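Local coordinates for protein deoxyribodipyrimidine photo-lyase (Oryza sativa Japonica Group, PDB 3UMV) that repairs UV-damaged DNA, using light and a bound FAD to split cyclobutane pyrimidine dimers back into single pyrimidines, at residues S184-M196 and E318-F330. Sequence-based numbering, arbitrary orientation.
With FAD (flavin-adenine dinucleotide), chain I.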
ATOM      1  N   SER A 184       0.895  -3.466  19.401  1.00 13.85           N
ATOM      2  CA  SER A 184       1.205  -4.641  18.596  1.00 14.16           C
ATOM      3  C   SER A 184      -0.012  -5.260  17.910  1.00 14.32           C
ATOM      4  O   SER A 184      -1.162  -4.820  18.105  1.00 15.30           O
ATOM      5  CB  SER A 184       1.847  -5.707  19.469  1.00 18.32           C
ATOM      6  OG  SER A 184       0.887  -6.188  20.409  1.00 19.69           O
ATOM      7  N   ALA A 185       0.247  -6.307  17.130  1.00 15.63           N
ATOM      8  CA  ALA A 185      -0.819  -7.049  16.476  1.00 19.32           C
ATOM      9  C   ALA A 185      -1.761  -7.628  17.510  1.00 19.14           C
ATOM     10  O   ALA A 185      -2.968  -7.624  17.319  1.00 23.83           O
ATOM     11  CB  ALA A 185      -0.250  -8.153  15.604  1.00 26.05           C
ATOM     12  N   LYS A 186      -1.217  -8.129  18.611  1.00 18.20           N
ATOM     13  CA  LYS A 186      -2.075  -8.700  19.643  1.00 20.55           C
ATOM     14  C   LYS A 186      -3.109  -7.700  20.150  1.00 22.17           C
ATOM     15  O   LYS A 186      -4.317  -7.994  20.193  1.00 22.76           O
ATOM     16  CB  LYS A 186      -1.243  -9.240  20.801  1.00 17.69           C
ATOM     17  CG  LYS A 186      -2.068 -10.051  21.801  1.00 19.66           C
ATOM     18  CD  LYS A 186      -2.719  -9.186  22.856  1.00 24.56           C
ATOM     19  CE  LYS A 186      -3.625 -10.023  23.749  1.00 31.53           C
ATOM     20  NZ  LYS A 186      -3.874  -9.372  25.066  1.00 32.93           N
ATOM     21  N   THR A 187      -2.652  -6.517  20.537  1.00 22.44           N
ATOM     22  CA  THR A 187      -3.562  -5.530  21.111  1.00 20.70           C
ATOM     23  C   THR A 187      -4.504  -4.961  20.054  1.00 21.81           C
ATOM     24  O   THR A 187      -5.659  -4.662  20.331  1.00 22.63           O
ATOM     25  CB  THR A 187      -2.804  -4.399  21.857  1.00 26.12           C
ATOM     26  OG1 THR A 187      -2.083  -3.592  20.923  1.00 26.15           O
ATOM     27  CG2 THR A 187      -1.823  -4.991  22.870  1.00 27.29           C
ATOM     28  N   PHE A 188      -4.005  -4.838  18.832  1.00 15.90           N
ATOM     29  CA  PHE A 188      -4.834  -4.392  17.729  1.00 14.67           C
ATOM     30  C   PHE A 188      -5.903  -5.443  17.389  1.00 16.70           C
ATOM     31  O   PHE A 188      -7.077  -5.114  17.206  1.00 18.82           O
ATOM     32  CB  PHE A 188      -3.967  -4.086  16.510  1.00 16.54           C
ATOM     33  CG  PHE A 188      -4.729  -3.477  15.380  1.00 16.69           C
ATOM     34  CD1 PHE A 188      -5.172  -2.171  15.461  1.00 15.96           C
ATOM     35  CD2 PHE A 188      -5.013  -4.211  14.237  1.00 17.59           C
ATOM     36  CE1 PHE A 188      -5.883  -1.595  14.419  1.00 14.97           C
ATOM     37  CE2 PHE A 188      -5.716  -3.640  13.193  1.00 14.37           C
ATOM     38  CZ  PHE A 188      -6.153  -2.329  13.287  1.00 16.57           C
ATOM     39  N   ARG A 189      -5.504  -6.714  17.341  1.00 18.38           N
ATOM     40  CA  ARG A 189      -6.455  -7.801  17.076  1.00 20.35           C
ATOM     41  C   ARG A 189      -7.578  -7.841  18.113  1.00 21.90           C
ATOM     42  O   ARG A 189      -8.733  -8.124  17.784  1.00 24.17           O
ATOM     43  CB  ARG A 189      -5.722  -9.141  17.047  1.00 21.07           C
ATOM     44  CG  ARG A 189      -6.562 -10.340  16.633  1.00 22.46           C
ATOM     45  CD  ARG A 189      -5.754 -11.630  16.847  1.00 24.91           C
ATOM     46  NE  ARG A 189      -4.410 -11.532  16.271  1.00 27.50           N
ATOM     47  CZ  ARG A 189      -3.280 -11.611  16.969  1.00 26.26           C
ATOM     48  NH1 ARG A 189      -2.106 -11.511  16.351  1.00 27.33           N
ATOM     49  NH2 ARG A 189      -3.314 -11.798  18.282  1.00 32.95           N
ATOM     50  N   GLY A 190      -7.243  -7.558  19.364  1.00 21.77           N
ATOM     51  CA  GLY A 190      -8.230  -7.566  20.427  1.00 24.14           C
ATOM     52  C   GLY A 190      -9.369  -6.615  20.102  1.00 24.45           C
ATOM     53  O   GLY A 190     -10.534  -6.916  20.336  1.00 27.24           O
ATOM     54  N   LYS A 191      -9.037  -5.466  19.534  1.00 26.69           N
ATOM     55  CA  LYS A 191     -10.061  -4.482  19.204  1.00 25.25           C
ATOM     56  C   LYS A 191     -10.846  -4.805  17.936  1.00 25.25           C
ATOM     57  O   LYS A 191     -12.074  -4.744  17.935  1.00 29.30           O
ATOM     58  CB  LYS A 191      -9.463  -3.072  19.155  1.00 23.99           C
ATOM     59  CG  LYS A 191      -9.028  -2.600  20.531  1.00 22.54           C
ATOM     60  CD  LYS A 191      -8.711  -1.123  20.594  1.00 22.44           C
ATOM     61  CE  LYS A 191      -8.048  -0.809  21.910  1.00 23.91           C
ATOM     62  NZ  LYS A 191      -7.547   0.583  21.968  1.00 24.08           N
ATOM     63  N   VAL A 192     -10.154  -5.171  16.863  1.00 19.83           N
ATOM     64  CA  VAL A 192     -10.843  -5.399  15.597  1.00 22.01           C
ATOM     65  C   VAL A 192     -11.653  -6.704  15.555  1.00 17.70           C
ATOM     66  O   VAL A 192     -12.674  -6.779  14.879  1.00 24.10           O
ATOM     67  CB  VAL A 192      -9.900  -5.276  14.369  1.00 24.00           C
ATOM     68  CG1 VAL A 192      -9.346  -3.856  14.277  1.00 20.87           C
ATOM     69  CG2 VAL A 192      -8.760  -6.277  14.441  1.00 21.38           C
ATOM     70  N   SER A 193     -11.202  -7.732  16.263  1.00 22.82           N
ATOM     71  CA  SER A 193     -11.922  -9.000  16.227  1.00 23.50           C
ATOM     72  C   SER A 193     -13.345  -8.821  16.759  1.00 26.08           C
ATOM     73  O   SER A 193     -14.272  -9.509  16.320  1.00 25.11           O
ATOM     74  CB  SER A 193     -11.170 -10.090  16.992  1.00 27.22           C
ATOM     75  OG  SER A 193     -11.042  -9.750  18.356  1.00 29.48           O
ATOM     76  N   LYS A 194     -13.517  -7.884  17.689  1.00 25.86           N
ATOM     77  CA  LYS A 194     -14.835  -7.581  18.256  1.00 27.37           C
ATOM     78  C   LYS A 194     -15.850  -7.019  17.257  1.00 28.50           C
ATOM     79  O   LYS A 194     -17.063  -7.196  17.422  1.00 30.60           O
ATOM     80  CB  LYS A 194     -14.694  -6.599  19.412  1.00 30.28           C
ATOM     81  CG  LYS A 194     -14.017  -7.178  20.639  1.00 37.15           C
ATOM     82  CD  LYS A 194     -13.848  -6.102  21.691  1.00 42.68           C
ATOM     83  CE  LYS A 194     -13.170  -6.633  22.931  1.00 47.27           C
ATOM     84  NZ  LYS A 194     -12.998  -5.539  23.923  1.00 52.47           N
ATOM     85  N   VAL A 195     -15.362  -6.321  16.240  1.00 20.35           N
ATOM     86  CA  VAL A 195     -16.234  -5.682  15.272  1.00 20.43           C
ATOM     87  C   VAL A 195     -16.046  -6.259  13.875  1.00 22.06           C
ATOM     88  O   VAL A 195     -16.575  -5.726  12.900  1.00 24.33           O
ATOM     89  CB  VAL A 195     -15.991  -4.155  15.218  1.00 20.77           C
ATOM     90  CG1 VAL A 195     -16.326  -3.507  16.548  1.00 26.17           C
ATOM     91  CG2 VAL A 195     -14.555  -3.855  14.841  1.00 20.24           C
ATOM     92  N   MET A 196     -15.297  -7.349  13.772  1.00 22.27           N
ATOM     93  CA  MET A 196     -14.998  -7.914  12.466  1.00 23.66           C
ATOM     94  C   MET A 196     -16.268  -8.354  11.755  1.00 22.77           C
ATOM     95  O   MET A 196     -16.424  -8.101  10.564  1.00 25.33           O
ATOM     96  CB  MET A 196     -14.005  -9.073  12.566  1.00 24.87           C
ATOM     97  CG  MET A 196     -13.423  -9.506  11.218  1.00 24.91           C
ATOM     98  SD  MET A 196     -12.445  -8.230  10.357  1.00 26.58           S
ATOM     99  CE  MET A 196     -11.289  -7.725  11.625  1.00 23.58           C
ATOM    100  N   GLU A 318      -4.738 -13.166   9.192  1.00 18.73           N
ATOM    101  CA  GLU A 318      -3.952 -12.435  10.190  1.00 20.42           C
ATOM    102  C   GLU A 318      -3.011 -11.414   9.519  1.00 20.15           C
ATOM    103  O   GLU A 318      -2.896 -10.257   9.958  1.00 18.64           O
ATOM    104  CB  GLU A 318      -3.178 -13.417  11.090  1.00 25.57           C
ATOM    105  CG  GLU A 318      -2.120 -12.788  12.007  1.00 26.76           C
ATOM    106  CD  GLU A 318      -2.710 -11.925  13.126  1.00 28.13           C
ATOM    107  OE1 GLU A 318      -1.959 -11.096  13.692  1.00 25.25           O
ATOM    108  OE2 GLU A 318      -3.911 -12.076  13.440  1.00 30.67           O
ATOM    109  N   GLU A 319      -2.347 -11.830   8.449  1.00 15.07           N
ATOM    110  CA  GLU A 319      -1.419 -10.927   7.763  1.00 16.23           C
ATOM    111  C   GLU A 319      -2.204  -9.915   6.933  1.00 16.96           C
ATOM    112  O   GLU A 319      -1.925  -8.708   6.955  1.00 15.05           O
ATOM    113  CB  GLU A 319      -0.437 -11.717   6.882  1.00 18.47           C
ATOM    114  CG  GLU A 319       0.250 -12.888   7.590  1.00 21.66           C
ATOM    115  CD  GLU A 319       1.172 -12.451   8.715  1.00 26.75           C
ATOM    116  OE1 GLU A 319       2.046 -11.582   8.481  1.00 25.15           O
ATOM    117  OE2 GLU A 319       1.030 -12.976   9.838  1.00 31.66           O
ATOM    118  N   LEU A 320      -3.228 -10.401   6.237  1.00 13.92           N
ATOM    119  CA  LEU A 320      -3.981  -9.562   5.323  1.00 12.82           C
ATOM    120  C   LEU A 320      -4.783  -8.455   6.019  1.00 18.61           C
ATOM    121  O   LEU A 320      -4.900  -7.356   5.482  1.00 18.90           O
ATOM    122  CB  LEU A 320      -4.933 -10.425   4.487  1.00 15.26           C
ATOM    123  CG  LEU A 320      -5.909  -9.666   3.590  1.00 19.46           C
ATOM    124  CD1 LEU A 320      -5.164  -9.062   2.427  1.00 17.33           C
ATOM    125  CD2 LEU A 320      -6.991 -10.613   3.093  1.00 20.35           C
ATOM    126  N   VAL A 321      -5.356  -8.751   7.186  1.00 16.04           N
ATOM    127  CA  VAL A 321      -6.233  -7.808   7.874  1.00 14.14           C
ATOM    128  C   VAL A 321      -5.565  -7.196   9.090  1.00 16.14           C
ATOM    129  O   VAL A 321      -5.356  -5.987   9.155  1.00 20.27           O
ATOM    130  CB  VAL A 321      -7.576  -8.453   8.271  1.00 17.23           C
ATOM    131  CG1 VAL A 321      -8.423  -7.486   9.116  1.00 19.79           C
ATOM    132  CG2 VAL A 321      -8.327  -8.903   7.017  1.00 16.51           C
ATOM    133  N   VAL A 322      -5.205  -8.023  10.060  1.00 15.40           N
ATOM    134  CA  VAL A 322      -4.627  -7.481  11.275  1.00 10.67           C
ATOM    135  C   VAL A 322      -3.299  -6.737  11.069  1.00 13.05           C
ATOM    136  O   VAL A 322      -3.159  -5.591  11.482  1.00 15.75           O
ATOM    137  CB  VAL A 322      -4.494  -8.550  12.371  1.00 15.50           C
ATOM    138  CG1 VAL A 322      -3.603  -8.046  13.476  1.00 18.98           C
ATOM    139  CG2 VAL A 322      -5.876  -8.874  12.923  1.00 16.15           C
ATOM    140  N   ARG A 323      -2.332  -7.387  10.439  0.50 13.61           N
ATOM    141  CA  ARG A 323      -1.028  -6.760  10.277  0.50 14.76           C
ATOM    142  C   ARG A 323      -1.108  -5.543   9.356  0.50 13.62           C
ATOM    143  O   ARG A 323      -0.637  -4.457   9.712  0.50 12.52           O
ATOM    144  CB  ARG A 323       0.010  -7.768   9.786  0.50 16.93           C
ATOM    145  CG  ARG A 323       0.265  -8.905  10.763  0.50 18.69           C
ATOM    146  CD  ARG A 323       1.764  -9.140  10.925  0.50 19.74           C
ATOM    147  NE  ARG A 323       2.415  -8.008  11.580  0.50 21.15           N
ATOM    148  CZ  ARG A 323       2.737  -7.983  12.869  0.50 20.12           C
ATOM    149  NH1 ARG A 323       3.326  -6.914  13.393  0.50  8.90           N
ATOM    150  NH2 ARG A 323       2.474  -9.037  13.629  0.50 20.80           N
ATOM    151  N   ARG A 324      -1.718  -5.714   8.187  1.00 14.34           N
ATOM    152  CA  ARG A 324      -1.771  -4.631   7.212  1.00 14.40           C
ATOM    153  C   ARG A 324      -2.489  -3.433   7.830  1.00 14.08           C
ATOM    154  O   ARG A 324      -2.008  -2.301   7.751  1.00 14.33           O
ATOM    155  CB  ARG A 324      -2.479  -5.057   5.927  1.00 15.67           C
ATOM    156  CG  ARG A 324      -2.608  -3.911   4.914  1.00 15.50           C
ATOM    157  CD  ARG A 324      -3.371  -4.362   3.686  1.00 14.17           C
ATOM    158  NE  ARG A 324      -4.607  -5.003   4.111  1.00 16.92           N
ATOM    159  CZ  ARG A 324      -5.723  -4.371   4.455  1.00 21.54           C
ATOM    160  NH1 ARG A 324      -5.816  -3.039   4.380  1.00 18.55           N
ATOM    161  NH2 ARG A 324      -6.769  -5.086   4.862  1.00 23.71           N
ATOM    162  N   GLU A 325      -3.630  -3.689   8.459  1.00 10.57           N
ATOM    163  CA  GLU A 325      -4.387  -2.595   9.052  1.00  9.47           C
ATOM    164  C   GLU A 325      -3.715  -1.974  10.273  1.00 14.54           C
ATOM    165  O   GLU A 325      -3.922  -0.792  10.566  1.00 12.93           O
ATOM    166  CB  GLU A 325      -5.860  -2.996   9.262  1.00 10.32           C
ATOM    167  CG  GLU A 325      -6.527  -3.199   7.908  1.00 13.26           C
ATOM    168  CD  GLU A 325      -8.009  -3.549   7.929  1.00 16.51           C
ATOM    169  OE1 GLU A 325      -8.723  -3.240   8.911  1.00 20.20           O
ATOM    170  OE2 GLU A 325      -8.452  -4.112   6.904  1.00 18.67           O
ATOM    171  N   LEU A 326      -2.891  -2.763  10.962  1.00 11.58           N
ATOM    172  CA  LEU A 326      -2.074  -2.248  12.051  1.00 14.89           C
ATOM    173  C   LEU A 326      -1.075  -1.217  11.523  1.00 14.72           C
ATOM    174  O   LEU A 326      -0.764  -0.250  12.214  1.00 10.42           O
ATOM    175  CB  LEU A 326      -1.342  -3.387  12.771  1.00 12.26           C
ATOM    176  CG  LEU A 326      -0.303  -2.931  13.810  1.00 12.93           C
ATOM    177  CD1 LEU A 326      -0.925  -2.182  14.984  1.00 13.94           C
ATOM    178  CD2 LEU A 326       0.472  -4.133  14.281  1.00 11.81           C
ATOM    179  N   ALA A 327      -0.586  -1.413  10.298  1.00 13.59           N
ATOM    180  CA  ALA A 327       0.316  -0.428   9.714  1.00 11.71           C
ATOM    181  C   ALA A 327      -0.395   0.890   9.433  1.00 12.97           C
ATOM    182  O   ALA A 327       0.202   1.946   9.643  1.00 16.65           O
ATOM    183  CB  ALA A 327       1.005  -0.957   8.441  1.00 12.08           C
ATOM    184  N   ASP A 328      -1.638   0.837   8.932  1.00  8.54           N
ATOM    185  CA  ASP A 328      -2.430   2.072   8.767  1.00 10.19           C
ATOM    186  C   ASP A 328      -2.658   2.749  10.126  1.00 13.25           C
ATOM    187  O   ASP A 328      -2.539   3.971  10.268  1.00 15.46           O
ATOM    188  CB  ASP A 328      -3.764   1.827   8.048  1.00 11.19           C
ATOM    189  CG  ASP A 328      -3.706   2.178   6.555  1.00 17.13           C
ATOM    190  OD1 ASP A 328      -4.730   2.642   5.978  1.00 15.80           O
ATOM    191  OD2 ASP A 328      -2.619   1.998   5.962  1.00 15.55           O
ATOM    192  N   ASN A 329      -2.994   1.940  11.129  1.00 14.24           N
ATOM    193  CA  ASN A 329      -3.184   2.443  12.480  1.00 11.68           C
ATOM    194  C   ASN A 329      -1.967   3.253  12.910  1.00 13.53           C
ATOM    195  O   ASN A 329      -2.093   4.384  13.378  1.00 12.38           O
ATOM    196  CB  ASN A 329      -3.425   1.282  13.436  1.00 13.18           C
ATOM    197  CG  ASN A 329      -3.372   1.703  14.893  1.00 15.03           C
ATOM    198  OD1 ASN A 329      -2.346   1.553  15.546  1.00 13.99           O
ATOM    199  ND2 ASN A 329      -4.464   2.257  15.395  1.00 14.01           N
ATOM    200  N   PHE A 330      -0.784   2.679  12.712  1.00 12.41           N
ATOM    201  CA  PHE A 330       0.423   3.329  13.175  1.00 13.02           C
ATOM    202  C   PHE A 330       0.693   4.624  12.431  1.00 11.18           C
ATOM    203  O   PHE A 330       0.931   5.665  13.045  1.00 14.06           O
ATOM    204  CB  PHE A 330       1.617   2.390  13.070  1.00 11.83           C
ATOM    205  CG  PHE A 330       2.908   3.030  13.470  1.00 10.38           C
ATOM    206  CD1 PHE A 330       3.218   3.226  14.815  1.00 13.13           C
ATOM    207  CD2 PHE A 330       3.810   3.437  12.512  1.00  9.93           C
ATOM    208  CE1 PHE A 330       4.416   3.825  15.180  1.00 10.46           C
ATOM    209  CE2 PHE A 330       5.022   4.037  12.886  1.00 13.40           C
ATOM    210  CZ  PHE A 330       5.316   4.224  14.205  1.00 12.25           C
TER
HETATM  211  PA  FAD I 801       1.499 -12.554   1.788  1.00 15.32           P
HETATM  212  O1A FAD I 801       2.278 -13.362   2.780  1.00 20.21           O
HETATM  213  O2A FAD I 801       0.722 -13.368   0.791  1.00 16.35           O
HETATM  214  O5B FAD I 801       0.541 -11.562   2.598  1.00 16.20           O
HETATM  215  C5B FAD I 801      -0.721 -11.169   2.104  1.00 20.26           C
HETATM  216  C4B FAD I 801      -0.989  -9.705   2.466  1.00 15.98           C
HETATM  217  O4B FAD I 801      -0.942  -9.486   3.868  1.00 14.28           O
HETATM  218  C3B FAD I 801       0.070  -8.779   1.901  1.00 17.49           C
HETATM  219  O3B FAD I 801      -0.195  -8.448   0.558  1.00 17.24           O
HETATM  220  C2B FAD I 801      -0.073  -7.588   2.801  1.00 14.42           C
HETATM  221  O2B FAD I 801      -1.231  -6.859   2.440  1.00 18.60           O
HETATM  222  C1B FAD I 801      -0.349  -8.234   4.134  1.00 15.20           C
HETATM  223  N9A FAD I 801       0.893  -8.405   4.905  1.00 14.24           N
HETATM  224  C8A FAD I 801       1.707  -9.505   4.953  1.00 16.30           C
HETATM  225  N7A FAD I 801       2.728  -9.225   5.797  1.00 13.66           N
HETATM  226  C5A FAD I 801       2.579  -7.956   6.270  1.00 13.15           C
HETATM  227  C6A FAD I 801       3.306  -7.148   7.153  1.00 14.39           C
HETATM  228  N6A FAD I 801       4.365  -7.603   7.821  1.00 18.62           N
HETATM  229  N1A FAD I 801       2.866  -5.873   7.435  1.00 14.33           N
HETATM  230  C2A FAD I 801       1.709  -5.402   6.857  1.00 16.42           C
HETATM  231  N3A FAD I 801       0.997  -6.196   5.986  1.00 15.00           N
HETATM  232  C4A FAD I 801       1.421  -7.450   5.713  1.00 14.60           C
HETATM  233  N1  FAD I 801       4.551  -4.546   2.636  1.00  9.88           N
HETATM  234  C2  FAD I 801       4.047  -3.753   1.646  1.00 14.62           C
HETATM  235  O2  FAD I 801       2.883  -3.948   1.296  1.00 15.69           O
HETATM  236  N3  FAD I 801       4.821  -2.752   1.084  1.00 11.32           N
HETATM  237  C4  FAD I 801       6.124  -2.551   1.504  1.00 13.20           C
HETATM  238  O4  FAD I 801       6.813  -1.661   0.996  1.00 14.63           O
HETATM  239  C4X FAD I 801       6.623  -3.357   2.520  1.00 15.67           C
HETATM  240  N5  FAD I 801       7.915  -3.217   2.973  1.00 16.42           N
HETATM  241  C5X FAD I 801       8.387  -4.013   3.998  1.00 13.22           C
HETATM  242  C6  FAD I 801       9.694  -3.841   4.475  1.00 10.28           C
HETATM  243  C7  FAD I 801      10.177  -4.649   5.508  1.00 10.31           C
HETATM  244  C7M FAD I 801      11.580  -4.433   6.012  1.00  9.76           C
HETATM  245  C8  FAD I 801       9.347  -5.634   6.052  1.00 11.96           C
HETATM  246  C8M FAD I 801       9.809  -6.534   7.159  1.00 12.83           C
HETATM  247  C9  FAD I 801       8.062  -5.802   5.563  1.00  9.70           C
HETATM  248  C9A FAD I 801       7.583  -4.997   4.546  1.00 11.51           C
HETATM  249  N10 FAD I 801       6.303  -5.175   4.065  1.00 10.48           N
HETATM  250  C10 FAD I 801       5.839  -4.350   3.069  1.00  9.86           C
HETATM  251  C1' FAD I 801       5.374  -6.243   4.625  1.00 12.56           C
HETATM  252  C2' FAD I 801       5.458  -7.616   3.885  1.00 12.97           C
HETATM  253  O2' FAD I 801       6.792  -8.098   3.687  1.00 14.04           O
HETATM  254  C3' FAD I 801       4.747  -7.635   2.519  1.00 12.98           C
HETATM  255  O3' FAD I 801       3.449  -7.123   2.667  1.00 13.37           O
HETATM  256  C4' FAD I 801       4.646  -9.034   1.908  1.00 15.73           C
HETATM  257  O4' FAD I 801       5.943  -9.577   1.740  1.00 18.20           O
HETATM  258  C5' FAD I 801       3.910  -8.919   0.574  1.00 13.94           C
HETATM  259  O5' FAD I 801       3.963 -10.070  -0.234  1.00 11.85           O
HETATM  260  P   FAD I 801       2.631 -10.941  -0.442  1.00 13.52           P
HETATM  261  O1P FAD I 801       1.474 -10.061  -0.871  1.00 15.62           O
HETATM  262  O2P FAD I 801       2.914 -12.051  -1.421  1.00 14.02           O
HETATM  263  O3P FAD I 801       2.517 -11.509   1.064  1.00 15.16           O
HETATM  264  O   HOH W   1       2.850  -7.217  16.097  1.00 19.36           O
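A185 sets its methyl among E318, V322, R323 and L326, a knob-into-hole fit at the start of helix 185-193. R323 has two conformers; in the one given here, its NH2 lies 3.5 Å from A185 CB. The backbone N of A185 gives a hydrogen bond to a water, and in the same conformer R323 NH1 gives another to that water.

F188 is the second knob, among V322, E325, L326 and N329. Its CG is anti to the backbone N (chi1 -174°), which lays the ring against the backbone of helix 318-330. L326 CA sits 4.1 Å from the ring centroid, close to the ring normal, a CH-pi contact. V192 CG1 covers the opposite face, off toward the rim. N329 CB meets F188 CE1 at 3.9 Å, while the N329 amide turns to the backbone of K180 and E182.

R189 grips E318 side-on, one nitrogen to each oxygen. NH1 reaches OE1 at 2.7 Å in a nearly straight bond (177°), in the guanidinium plane but from above the carboxylate plane. NE reaches OE2 at 2.9 Å, on the syn side but tilted out of the carboxylate plane. The side chains cross at about a right angle, and the guanidinium and carboxylate planes are 53° apart. A bend at chi3 brings the guanidinium round over A185 O.

V192 CG2 touches V322 CG2, and V322 in turn sits as a knob among A185, F188, R189 and V192. Further on, M196 CE meets V321 CG1 tip to tip at 3.8 Å.

The far side of helix 318-330 carries FAD: R324 CA lies 3.4 Å from FAD N3A. The contact joins helix 185-193 to the back of this cofactor-binding helix. It is largely apolar, with a salt bridge at its border, where two bonds pair the opposite charges of R189 and E318 and hold the guanidinium in its rotation.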